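Local coordinates for protein beta-hexosaminidase Amuc_2018 (Akkermansia muciniphila, PDB 6JEB) that hydrolyses terminal, beta-linked N-acetylglucosamine and N-acetylgalactosamine units from the non-reducing ends of glycans, including unbranched N-glycans and chitobiose, at residues A63-R66 and Q67-Q71; I333-T336 and K337-G340; D443-Q446 and F447-R451. All blocks are in the same frame, centred on the assembly; numbering follows the deposited sequence.

In the fold
From the N terminus, contact 1 comes first, on helix 55-73, which packs beside the mixed sheet of the glycosyl hydrolase family 20 domain 2. Contact 2 follows on helix 329-339, between strands 320-323 and 342-345 of the catalytic TIM barrel, and contact 3 last, on helix 434-452. Each closes no more than a helical turn, and the three run in series, neither nesting nor crossing. In space, contacts 1 and 3 are neighbours, their centres 11 Å apart, and a salt bridge from Asp70 to Arg451 ties their helices together. Contact 2 stands alone, its centre 39 Å and 41 Å from those of contacts 1 and 3.

Contact 1 of 3, residues A63-R66 and Q67-Q71; sequences ATLR and QLRDQ
Arg69 N reaches Leu65 O in the shortest hydrogen bond of this turn, at 2.8 Å, and the same two residues meet again through their side chains. The pair is an example of how, in the alpha-helix, residues four apart, joined by a backbone bond, can also meet through their side chains. Here the helix is 55-73, which packs beside the mixed sheet of the family 20 domain 2. Gln67 N, Leu68 N and Asp70 N bond in the same way to Ala63 O, Thr64 O and Arg66 O.

Leu65 holds CG opposite its own nitrogen (chi1 -173°), which brings its branched end back near Arg69. Arg69 comes to meet it: its CG lies 3.2 Å from Leu65 O, and the chain then runs extended to NE, so that the two side chains cross. One face of the guanidinium rests on Leu65 CD2, which stands 3.4 Å above the plane, nearer the rim than the middle; its closest approach is 3.5 Å, to Arg69 NH2. With an alanine at Leu65 this face would probably lose its apolar support, leaving the guanidinium freer to shift although NH2 also bonds to Leu23 O.

Leu68 folds back over the preceding turn, CG 3.5 Å from Thr64 O, and together with Thr64 it packs on strands 39-44 and 79-86. Thr64 OG1 bonds to Tyr39 OH and Lys120 NZ, while Gln67 OE1 receives Ile7 N. Asp70 OD1 is in a salt bridge with Arg451 NH2, and OD2, 6.2 Å from Arg66 NE, bonds to Tyr118 OH. The carboxylate carbon, Asp70 CG, lies 3.4 Å from Arg66 O.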
loop_
_atom_site.group_PDB
_atom_site.type_symbol
_atom_site.label_atom_id
_atom_site.label_comp_id
_atom_site.label_asym_id
_atom_site.label_seq_id
_atom_site.Cartn_x
_atom_site.Cartn_y
_atom_site.Cartn_z
ATOM N N ALA A 63 7.699 16.010 10.376
ATOM C CA ALA A 63 6.361 15.962 9.790
ATOM C C ALA A 63 5.328 16.588 10.723
ATOM O O ALA A 63 4.426 17.310 10.272
ATOM C CB ALA A 63 5.984 14.518 9.456
ATOM N N THR A 64 5.438 16.329 12.026
ATOM C CA THR A 64 4.561 17.004 12.974
ATOM C C THR A 64 4.804 18.506 12.972
ATOM O O THR A 64 3.852 19.298 12.982
ATOM C CB THR A 64 4.778 16.409 14.362
ATOM O OG1 THR A 64 4.324 15.051 14.339
ATOM C CG2 THR A 64 4.013 17.201 15.430
ATOM N N LEU A 65 6.072 18.920 12.952
ATOM C CA LEU A 65 6.388 20.345 12.893
ATOM C C LEU A 65 5.774 20.994 11.656
ATOM O O LEU A 65 5.291 22.131 11.716
ATOM C CB LEU A 65 7.905 20.534 12.918
ATOM C CG LEU A 65 8.450 21.956 13.028
ATOM C CD1 LEU A 65 7.906 22.622 14.277
ATOM C CD2 LEU A 65 9.979 21.931 13.038
ATOM N N ARG A 66 5.777 20.278 10.530
ATOM C CA ARG A 66 5.169 20.790 9.307
ATOM C C ARG A 66 3.678 21.041 9.508
ATOM O O ARG A 66 3.148 22.081 9.096
ATOM C CB ARG A 66 5.427 19.777 8.185
ATOM C CG ARG A 66 4.928 20.140 6.810
ATOM C CD ARG A 66 5.569 19.228 5.741
ATOM N NE ARG A 66 5.389 17.810 6.051
ATOM C CZ ARG A 66 6.180 16.828 5.621
ATOM N NH1 ARG A 66 7.232 17.086 4.845
ATOM N NH2 ARG A 66 5.912 15.579 5.960
ATOM N N GLN A 67 2.979 20.087 10.140
ATOM C CA GLN A 67 1.551 20.269 10.384
ATOM C C GLN A 67 1.304 21.417 11.354
ATOM O O GLN A 67 0.349 22.187 11.181
ATOM C CB GLN A 67 0.913 18.973 10.889
ATOM C CG GLN A 67 0.898 17.878 9.835
ATOM C CD GLN A 67 -0.116 16.788 10.131
ATOM O OE1 GLN A 67 -0.785 16.810 11.166
ATOM N NE2 GLN A 67 -0.246 15.833 9.215
ATOM N N LEU A 68 2.152 21.551 12.379
ATOM C CA LEU A 68 2.007 22.668 13.310
ATOM C C LEU A 68 2.257 23.999 12.614
ATOM O O LEU A 68 1.595 24.998 12.924
ATOM C CB LEU A 68 2.948 22.496 14.500
ATOM C CG LEU A 68 2.582 21.375 15.470
ATOM C CD1 LEU A 68 3.664 21.266 16.524
ATOM C CD2 LEU A 68 1.218 21.631 16.104
ATOM N N ARG A 69 3.209 24.035 11.675
ATOM C CA ARG A 69 3.432 25.258 10.910
ATOM C C ARG A 69 2.227 25.593 10.041
ATOM O O ARG A 69 1.862 26.770 9.906
ATOM C CB ARG A 69 4.707 25.141 10.078
ATOM C CG ARG A 69 5.947 25.181 10.939
ATOM C CD ARG A 69 7.227 24.926 10.185
ATOM N NE ARG A 69 8.357 25.219 11.063
ATOM C CZ ARG A 69 9.591 24.762 10.896
ATOM N NH1 ARG A 69 9.881 23.964 9.873
ATOM N NH2 ARG A 69 10.533 25.104 11.765
ATOM N N ASP A 70 1.601 24.577 9.444
ATOM C CA ASP A 70 0.384 24.822 8.679
ATOM C C ASP A 70 -0.734 25.334 9.581
ATOM O O ASP A 70 -1.484 26.243 9.202
ATOM C CB ASP A 70 -0.039 23.558 7.926
ATOM C CG ASP A 70 0.934 23.186 6.808
ATOM O OD1 ASP A 70 1.735 24.051 6.388
ATOM O OD2 ASP A 70 0.894 22.027 6.343
ATOM N N GLN A 71 -0.850 24.776 10.789
ATOM C CA GLN A 71 -1.840 25.281 11.735
ATOM C C GLN A 71 -1.553 26.732 12.116
ATOM O O GLN A 71 -2.447 27.591 12.072
ATOM C CB GLN A 71 -1.899 24.390 12.979
ATOM C CG GLN A 71 -2.992 24.842 13.947
ATOM C CD GLN A 71 -3.133 23.939 15.159
ATOM O OE1 GLN A 71 -2.601 22.828 15.189
ATOM N NE2 GLN A 71 -3.863 24.410 16.162
#

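Contact 2 of 3, residues I333-T336 and K337-G340; sequences IEKT and KKAG
Glu334 and Lys338 run side by side and point the same way, one turn apart near the end of helix 329-339. This helix connects strands 320-323 and 342-345 in a beta-alpha-beta unit of the TIM barrel, and it finishes in a Schellman motif, with Gly340 at positive phi (73°).

The two chains touch through their aliphatic parts, and their charged atoms do not meet. Lys338 CE lies 3.6 Å from Glu334 CG, whereas Lys338 NZ remains 4.7 Å from Glu334 OE2. A bend at the last torsion of Lys338 (chi4 -48°) turns the ammonium instead to a water 2.9 Å from NZ. That water donates in turn to Glu334 O, a carbonyl that also accepts the backbone bond from Lys338 N. The carboxylate finds its charge partner in Lys335, whose NZ stands 3.0 Å from Glu334 OE2 and takes the anti lone pair, the one pointing away from the other oxygen. With Lys335 NZ and Lys338 NZ 5.6 Å apart, the nearby carboxylate probably eases their repulsion.

On the buried side, Thr336 packs on Leu343 of the next strand, and its hydroxyl, set between its own N and carbonyl carbon, bonds to Ser332 O and His391 NE2. Where the helix ends, Ala339 CB lies 3.4 Å from Lys335 O and Gly340 N bonds to Lys337 O.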
loop_
_atom_site.group_PDB
_atom_site.type_symbol
_atom_site.label_atom_id
_atom_site.label_comp_id
_atom_site.label_asym_id
_atom_site.label_seq_id
_atom_site.Cartn_x
_atom_site.Cartn_y
_atom_site.Cartn_z
ATOM N N ILE A 333 -6.234 -13.399 11.697
ATOM C CA ILE A 333 -5.337 -13.131 12.818
ATOM C C ILE A 333 -5.018 -14.424 13.557
ATOM O O ILE A 333 -3.854 -14.724 13.855
ATOM C CB ILE A 333 -5.944 -12.068 13.752
ATOM C CG1 ILE A 333 -6.077 -10.726 13.022
ATOM C CG2 ILE A 333 -5.094 -11.913 15.010
ATOM C CD1 ILE A 333 -6.892 -9.700 13.783
ATOM N N GLU A 334 -6.049 -15.228 13.816
ATOM C CA GLU A 334 -5.874 -16.455 14.587
ATOM C C GLU A 334 -5.077 -17.493 13.805
ATOM O O GLU A 334 -4.162 -18.127 14.346
ATOM C CB GLU A 334 -7.242 -17.011 14.983
ATOM C CG GLU A 334 -7.218 -18.444 15.483
ATOM C CD GLU A 334 -8.605 -18.967 15.788
ATOM O OE1 GLU A 334 -9.282 -18.381 16.657
ATOM O OE2 GLU A 334 -9.025 -19.954 15.148
ATOM N N LYS A 335 -5.410 -17.682 12.523
ATOM C CA LYS A 335 -4.742 -18.714 11.734
ATOM C C LYS A 335 -3.289 -18.353 11.439
ATOM O O LYS A 335 -2.420 -19.231 11.423
ATOM C CB LYS A 335 -5.507 -18.979 10.435
ATOM C CG LYS A 335 -6.890 -19.580 10.621
ATOM C CD LYS A 335 -6.838 -20.922 11.330
ATOM C CE LYS A 335 -8.240 -21.413 11.669
ATOM N NZ LYS A 335 -8.331 -21.961 13.052
ATOM N N THR A 336 -3.001 -17.075 11.179
ATOM C CA THR A 336 -1.611 -16.705 10.926
ATOM C C THR A 336 -0.761 -16.866 12.180
ATOM O O THR A 336 0.401 -17.283 12.098
ATOM C CB THR A 336 -1.507 -15.287 10.359
ATOM O OG1 THR A 336 -2.171 -14.362 11.228
ATOM C CG2 THR A 336 -2.117 -15.223 8.961
ATOM N N LYS A 337 -1.315 -16.543 13.350
ATOM C CA LYS A 337 -0.583 -16.782 14.587
ATOM C C LYS A 337 -0.260 -18.264 14.741
ATOM O O LYS A 337 0.878 -18.634 15.050
ATOM C CB LYS A 337 -1.383 -16.280 15.787
ATOM C CG LYS A 337 -0.673 -16.508 17.115
ATOM C CD LYS A 337 -1.559 -16.173 18.295
ATOM C CE LYS A 337 -0.914 -16.619 19.595
ATOM N NZ LYS A 337 0.375 -15.910 19.836
ATOM N N LYS A 338 -1.253 -19.127 14.507
ATOM C CA LYS A 338 -1.035 -20.565 14.658
ATOM C C LYS A 338 0.000 -21.082 13.669
ATOM O O LYS A 338 0.758 -22.007 13.993
ATOM C CB LYS A 338 -2.347 -21.329 14.478
ATOM C CG LYS A 338 -3.391 -21.057 15.542
ATOM C CD LYS A 338 -4.542 -22.051 15.449
ATOM C CE LYS A 338 -5.705 -21.632 16.333
ATOM N NZ LYS A 338 -5.253 -21.258 17.698
ATOM N N ALA A 339 0.053 -20.504 12.472
ATOM C CA ALA A 339 0.975 -20.939 11.434
ATOM C C ALA A 339 2.334 -20.261 11.517
ATOM O O ALA A 339 3.207 -20.556 10.694
ATOM C CB ALA A 339 0.366 -20.698 10.048
ATOM N N GLY A 340 2.533 -19.355 12.472
ATOM C CA GLY A 340 3.802 -18.661 12.578
ATOM C C GLY A 340 4.041 -17.633 11.497
ATOM O O GLY A 340 5.194 -17.364 11.148
HETATM O O HOH W 1 -4.366 -18.549 17.172
#

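Contact 3 of 3, residues D443-Q446 and F447-R451; sequences DHRQ and FILKR
Asp443 O lies over one face of the Phe447 ring, 3.4 Å from CD1 and displaced toward the rim. The position illustrates how a helical carbonyl can accept only weak bonds from the backbone while lying against a ring face: here the donors are Phe447 N, at 3.4 Å, and Gln446 N. The next acceptors are gripped more firmly. His444 O receives Ile448 N at 2.9 Å, and the corresponding bonds run from Leu449 N to Arg445 O and from Lys450 N to Gln446 O.

Beyond the backbone, both ring nitrogens of His444 have partners, ND1 in Tyr119 OH and NE2 in the carbonyl oxygen of Ser5. These bonds fix the rotation of the imidazole, and Phe447 CD2 then lies over one of its faces, 3.5 Å from His444 CD2. The two rings meet obliquely, with planes at 51° and centroids 4.8 Å apart.

Such i to i+3 and i to i+4 contacts line helix 434-452, the last of the chain, where His444 and Phe447 pack on helix 55-73 of domain 2 and helix 106-118 of the catalytic domain. Arg451 NH2 is satisfied by Asp70 OD1. Asp443 bonds through OD2 to Ser5 OG, while its CB approaches Phe447 CZ.

Elsewhere on the helix, Arg445 and Leu449 lie alongside each other. An extended chain carries Arg445 NE to its salt bridge with Asp455, and Leu449 CD1 rests 4.1 Å from that NE. Leu449 CG packs 3.3 Å from Arg445 O, and the Gln446 side chain crosses that of Leu449, with NE2 3.9 Å from Leu449 CD1.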
loop_
_atom_site.group_PDB
_atom_site.type_symbol
_atom_site.label_atom_id
_atom_site.label_comp_id
_atom_site.label_asym_id
_atom_site.label_seq_id
_atom_site.Cartn_x
_atom_site.Cartn_y
_atom_site.Cartn_z
ATOM N N ASP A 443 -9.849 20.937 10.043
ATOM C CA ASP A 443 -8.741 21.882 9.927
ATOM C C ASP A 443 -7.804 21.504 8.788
ATOM O O ASP A 443 -7.215 22.385 8.149
ATOM C CB ASP A 443 -7.944 21.936 11.232
ATOM C CG ASP A 443 -8.741 22.505 12.396
ATOM O OD1 ASP A 443 -9.741 23.230 12.163
ATOM O OD2 ASP A 443 -8.353 22.235 13.554
ATOM N N HIS A 444 -7.646 20.204 8.522
ATOM C CA HIS A 444 -6.735 19.759 7.476
ATOM C C HIS A 444 -7.192 20.141 6.074
ATOM O O HIS A 444 -6.367 20.150 5.153
ATOM C CB HIS A 444 -6.494 18.258 7.594
ATOM C CG HIS A 444 -5.403 17.918 8.553
ATOM N ND1 HIS A 444 -4.272 17.223 8.183
ATOM C CD2 HIS A 444 -5.244 18.231 9.862
ATOM C CE1 HIS A 444 -3.475 17.099 9.231
ATOM N NE2 HIS A 444 -4.038 17.709 10.261
ATOM N N ARG A 445 -8.469 20.453 5.873
ATOM C CA ARG A 445 -8.865 20.919 4.550
ATOM C C ARG A 445 -8.033 22.127 4.137
ATOM O O ARG A 445 -7.486 22.169 3.027
ATOM C CB ARG A 445 -10.351 21.250 4.494
ATOM C CG ARG A 445 -10.768 21.584 3.077
ATOM C CD ARG A 445 -12.181 22.091 2.959
ATOM N NE ARG A 445 -12.466 22.458 1.577
ATOM C CZ ARG A 445 -13.340 23.392 1.224
ATOM N NH1 ARG A 445 -14.012 24.055 2.157
ATOM N NH2 ARG A 445 -13.537 23.670 -0.059
ATOM N N GLN A 446 -7.896 23.110 5.035
ATOM C CA GLN A 446 -7.098 24.292 4.718
ATOM C C GLN A 446 -5.615 23.961 4.628
ATOM O O GLN A 446 -4.902 24.509 3.777
ATOM C CB GLN A 446 -7.338 25.394 5.752
ATOM C CG GLN A 446 -8.700 26.059 5.658
ATOM C CD GLN A 446 -9.009 26.585 4.270
ATOM O OE1 GLN A 446 -8.165 27.205 3.623
ATOM N NE2 GLN A 446 -10.228 26.337 3.802
ATOM N N PHE A 447 -5.121 23.071 5.504
ATOM C CA PHE A 447 -3.703 22.713 5.455
ATOM C C PHE A 447 -3.346 22.141 4.090
ATOM O O PHE A 447 -2.340 22.528 3.479
ATOM C CB PHE A 447 -3.345 21.665 6.515
ATOM C CG PHE A 447 -3.605 22.070 7.947
ATOM C CD1 PHE A 447 -3.986 23.354 8.300
ATOM C CD2 PHE A 447 -3.441 21.127 8.952
ATOM C CE1 PHE A 447 -4.222 23.679 9.633
ATOM C CE2 PHE A 447 -3.667 21.442 10.284
ATOM C CZ PHE A 447 -4.059 22.724 10.626
ATOM N N ILE A 448 -4.157 21.197 3.605
ATOM C CA ILE A 448 -3.849 20.511 2.355
ATOM C C ILE A 448 -4.100 21.432 1.159
ATOM O O ILE A 448 -3.380 21.376 0.154
ATOM C CB ILE A 448 -4.629 19.179 2.288
ATOM C CG1 ILE A 448 -4.178 18.232 3.419
ATOM C CG2 ILE A 448 -4.472 18.513 0.923
ATOM C CD1 ILE A 448 -2.715 17.823 3.361
ATOM N N LEU A 449 -5.103 22.306 1.249
ATOM C CA LEU A 449 -5.296 23.305 0.200
ATOM C C LEU A 449 -4.076 24.209 0.084
ATOM O O LEU A 449 -3.600 24.496 -1.022
ATOM C CB LEU A 449 -6.541 24.140 0.500
ATOM C CG LEU A 449 -7.876 23.580 0.021
ATOM C CD1 LEU A 449 -9.017 24.375 0.637
ATOM C CD2 LEU A 449 -7.957 23.602 -1.512
ATOM N N LYS A 450 -3.563 24.675 1.225
ATOM C CA LYS A 450 -2.409 25.569 1.226
ATOM C C LYS A 450 -1.164 24.856 0.713
ATOM O O LYS A 450 -0.454 25.372 -0.159
ATOM C CB LYS A 450 -2.178 26.086 2.648
ATOM C CG LYS A 450 -0.900 26.899 2.848
ATOM C CD LYS A 450 -0.559 27.012 4.332
ATOM C CE LYS A 450 0.488 28.084 4.617
ATOM N NZ LYS A 450 1.820 27.782 4.015
ATOM N N ARG A 451 -0.898 23.655 1.227
ATOM C CA ARG A 451 0.386 23.018 0.967
ATOM C C ARG A 451 0.404 22.303 -0.376
ATOM O O ARG A 451 1.429 22.303 -1.069
ATOM C CB ARG A 451 0.720 22.041 2.094
ATOM C CG ARG A 451 1.990 21.243 1.868
ATOM C CD ARG A 451 2.422 20.532 3.135
ATOM N NE ARG A 451 2.761 21.483 4.188
ATOM C CZ ARG A 451 3.946 22.071 4.303
ATOM N NH1 ARG A 451 4.912 21.790 3.434
ATOM N NH2 ARG A 451 4.168 22.935 5.289
#